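Local coordinates for purine catabolism protein pucG (Bacillus subtilis, PDB 3ISL), which catalyses the pyridoxal-phosphate-dependent transfer of an amino group from (S)-ureidoglycine to glyoxylate, giving oxalurate and glycine in purine catabolism, at residues A[10-18]-A[343-351]. Sequence-based numbering, arbitrary orientation.
Sequences PLRTIMTPG and LAQFGIEIA
Arg12 lays its guanidinium across the end of Leu343, the two side chains crossing at about a right angle, with Leu343 CD1 3.6 Å from Arg12 NE and displaced toward the rim of the flat group. Pro10 CG covers the opposite face, so the guanidinium is sandwiched between two aliphatic groups. A bend at chi2 (-51°) folds the arginine back over the last turn of helix 335-346, where a water accepts from NH1 and donates to Ala344 O, while NE forms a salt bridge with Asp39 of the second subunit. Were Arg12 replaced by alanine, that aspartate would probably lose its salt-bridge partner and Leu343 the flat group lying over it.

Beyond Gly347, where the chain leaves the helix with a positive phi, the chains pair as a short two-stranded parallel sheet. Thr13 N donates to Gly347 O (2.8 Å), Thr13 O accepts from Glu349 N (2.8 Å), and Met15 N reaches Glu349 O (2.7 Å). Thr13 and Ile348 point the same way on one face, Thr13 packing on Phe378 of helix 373-389 and Ile348 on Leu342 of helix 335-346; Ile14 and Glu349 lie side by side on the other. Glu349 stretches out with CG anti to its backbone N (chi1 -157°), its carboxylate carbon CD meeting the Thr16 methyl, CG2, at 3.4 Å. A water donates to Glu349 OE1, and Thr16 OG1 accepts from Gly18 N in an ST turn. Pro17 CD rests on Ala351 CB (3.6 Å), and the Pro17 side chain lies about 6 Å from the bound pyridoxal phosphate. Backbone bonds thus tie the two strands, while Arg12 meets its opposite charge across the dimer interface with both guanidinium faces against apolar groups.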
# COMPACT_ATOMS: atom_id res chain seq x y z
N PRO A 10 -15.75 -8.91 -15.19
CA PRO A 10 -16.51 -8.19 -16.21
C PRO A 10 -15.86 -6.86 -16.52
O PRO A 10 -15.04 -6.37 -15.72
CB PRO A 10 -17.90 -7.97 -15.54
CG PRO A 10 -17.56 -7.85 -14.10
CD PRO A 10 -16.42 -8.85 -13.87
N LEU A 11 -16.15 -6.29 -17.70
CA LEU A 11 -15.68 -4.94 -17.94
C LEU A 11 -16.76 -3.94 -17.54
O LEU A 11 -17.82 -3.89 -18.17
CB LEU A 11 -15.28 -4.69 -19.42
CG LEU A 11 -14.16 -5.52 -20.02
CD1 LEU A 11 -14.07 -5.24 -21.56
CD2 LEU A 11 -12.84 -5.20 -19.35
N ARG A 12 -16.48 -3.17 -16.49
CA ARG A 12 -17.51 -2.25 -15.92
C ARG A 12 -17.41 -0.90 -16.56
O ARG A 12 -16.38 -0.53 -17.15
CB ARG A 12 -17.34 -2.07 -14.39
CG ARG A 12 -17.44 -3.35 -13.56
CD ARG A 12 -18.66 -4.13 -13.88
NE ARG A 12 -19.12 -4.99 -12.78
CZ ARG A 12 -20.10 -5.88 -12.89
NH1 ARG A 12 -20.66 -6.11 -14.09
NH2 ARG A 12 -20.52 -6.53 -11.83
N THR A 13 -18.50 -0.16 -16.45
CA THR A 13 -18.51 1.25 -16.75
C THR A 13 -18.56 1.91 -15.41
O THR A 13 -19.58 1.90 -14.77
CB THR A 13 -19.77 1.58 -17.51
OG1 THR A 13 -19.69 0.89 -18.77
CG2 THR A 13 -19.90 3.10 -17.74
N ILE A 14 -17.48 2.54 -14.97
CA ILE A 14 -17.44 3.00 -13.58
C ILE A 14 -17.68 4.49 -13.45
O ILE A 14 -16.86 5.34 -13.90
CB ILE A 14 -16.13 2.66 -12.84
CG1 ILE A 14 -15.92 1.15 -12.86
CG2 ILE A 14 -16.21 3.19 -11.35
CD1 ILE A 14 -14.52 0.67 -12.25
N MET A 15 -18.81 4.79 -12.81
CA MET A 15 -19.23 6.15 -12.66
C MET A 15 -19.52 6.48 -11.18
O MET A 15 -20.49 7.19 -10.88
CB MET A 15 -20.49 6.42 -13.60
CG MET A 15 -20.07 6.47 -15.15
SD MET A 15 -18.67 7.61 -15.57
CE MET A 15 -19.54 9.11 -16.04
N THR A 16 -18.69 5.96 -10.28
CA THR A 16 -18.74 6.30 -8.86
C THR A 16 -17.71 7.41 -8.62
O THR A 16 -16.95 7.76 -9.53
CB THR A 16 -18.29 5.11 -8.03
OG1 THR A 16 -16.90 4.83 -8.32
CG2 THR A 16 -19.16 3.87 -8.31
N PRO A 17 -17.65 7.96 -7.39
CA PRO A 17 -16.53 8.82 -6.98
C PRO A 17 -15.22 8.11 -6.59
O PRO A 17 -14.37 8.73 -5.94
CB PRO A 17 -17.10 9.61 -5.78
CG PRO A 17 -18.61 9.57 -5.92
CD PRO A 17 -18.84 8.13 -6.50
N GLY A 18 -15.03 6.86 -7.00
CA GLY A 18 -13.79 6.14 -6.80
C GLY A 18 -14.05 4.80 -6.15
O GLY A 18 -14.98 4.67 -5.37
N LEU A 343 -25.91 -2.02 -12.28
CA LEU A 343 -24.72 -2.87 -12.20
C LEU A 343 -24.94 -4.22 -12.85
O LEU A 343 -24.18 -4.63 -13.71
CB LEU A 343 -24.24 -3.05 -10.74
CG LEU A 343 -22.79 -3.65 -10.66
CD1 LEU A 343 -21.77 -2.87 -11.53
CD2 LEU A 343 -22.27 -3.76 -9.18
N ALA A 344 -26.01 -4.90 -12.47
CA ALA A 344 -26.24 -6.30 -12.87
C ALA A 344 -26.55 -6.35 -14.37
O ALA A 344 -26.15 -7.28 -15.06
CB ALA A 344 -27.44 -6.94 -12.03
N GLN A 345 -27.21 -5.34 -14.90
CA GLN A 345 -27.60 -5.46 -16.32
C GLN A 345 -26.68 -4.71 -17.28
O GLN A 345 -26.34 -5.22 -18.35
CB GLN A 345 -29.03 -5.02 -16.52
CG GLN A 345 -29.92 -5.66 -15.49
CD GLN A 345 -30.24 -7.12 -15.74
OE1 GLN A 345 -30.41 -7.89 -14.79
NE2 GLN A 345 -30.38 -7.51 -16.99
N PHE A 346 -26.35 -3.47 -16.92
CA PHE A 346 -25.48 -2.65 -17.76
C PHE A 346 -24.02 -2.69 -17.38
O PHE A 346 -23.20 -2.18 -18.12
CB PHE A 346 -25.97 -1.23 -17.80
CG PHE A 346 -27.39 -1.08 -18.32
CD1 PHE A 346 -27.62 -0.50 -19.58
CD2 PHE A 346 -28.50 -1.42 -17.53
CE1 PHE A 346 -28.91 -0.34 -20.09
CE2 PHE A 346 -29.79 -1.23 -18.04
CZ PHE A 346 -29.99 -0.67 -19.33
N GLY A 347 -23.67 -3.29 -16.25
CA GLY A 347 -22.27 -3.23 -15.83
C GLY A 347 -21.90 -1.80 -15.43
O GLY A 347 -20.72 -1.47 -15.35
N ILE A 348 -22.90 -0.94 -15.24
CA ILE A 348 -22.64 0.47 -14.88
C ILE A 348 -22.60 0.65 -13.37
O ILE A 348 -23.51 0.20 -12.68
CB ILE A 348 -23.76 1.39 -15.42
CG1 ILE A 348 -23.66 1.45 -16.95
CG2 ILE A 348 -23.68 2.79 -14.76
CD1 ILE A 348 -24.92 2.23 -17.59
N GLU A 349 -21.57 1.32 -12.85
CA GLU A 349 -21.49 1.47 -11.38
C GLU A 349 -21.65 2.92 -10.98
O GLU A 349 -20.89 3.75 -11.45
CB GLU A 349 -20.15 0.94 -10.81
CG GLU A 349 -20.31 0.58 -9.32
CD GLU A 349 -18.95 0.46 -8.58
OE1 GLU A 349 -17.92 0.61 -9.24
OE2 GLU A 349 -18.93 0.19 -7.37
N ILE A 350 -22.65 3.19 -10.14
CA ILE A 350 -22.83 4.47 -9.43
C ILE A 350 -22.84 4.19 -7.92
O ILE A 350 -23.01 3.06 -7.49
CB ILE A 350 -24.11 5.29 -9.86
CG1 ILE A 350 -25.40 4.58 -9.39
CG2 ILE A 350 -24.02 5.61 -11.41
CD1 ILE A 350 -26.79 5.33 -9.84
N ALA A 351 -22.66 5.24 -7.14
CA ALA A 351 -22.53 5.10 -5.69
C ALA A 351 -23.84 5.39 -4.97
O ALA A 351 -24.57 6.29 -5.37
CB ALA A 351 -21.40 6.00 -5.21
O HOH W 1 -23.02 -7.44 -14.74
O HOH W 2 -20.82 -1.67 -18.64
O HOH W 3 -16.06 2.57 -7.97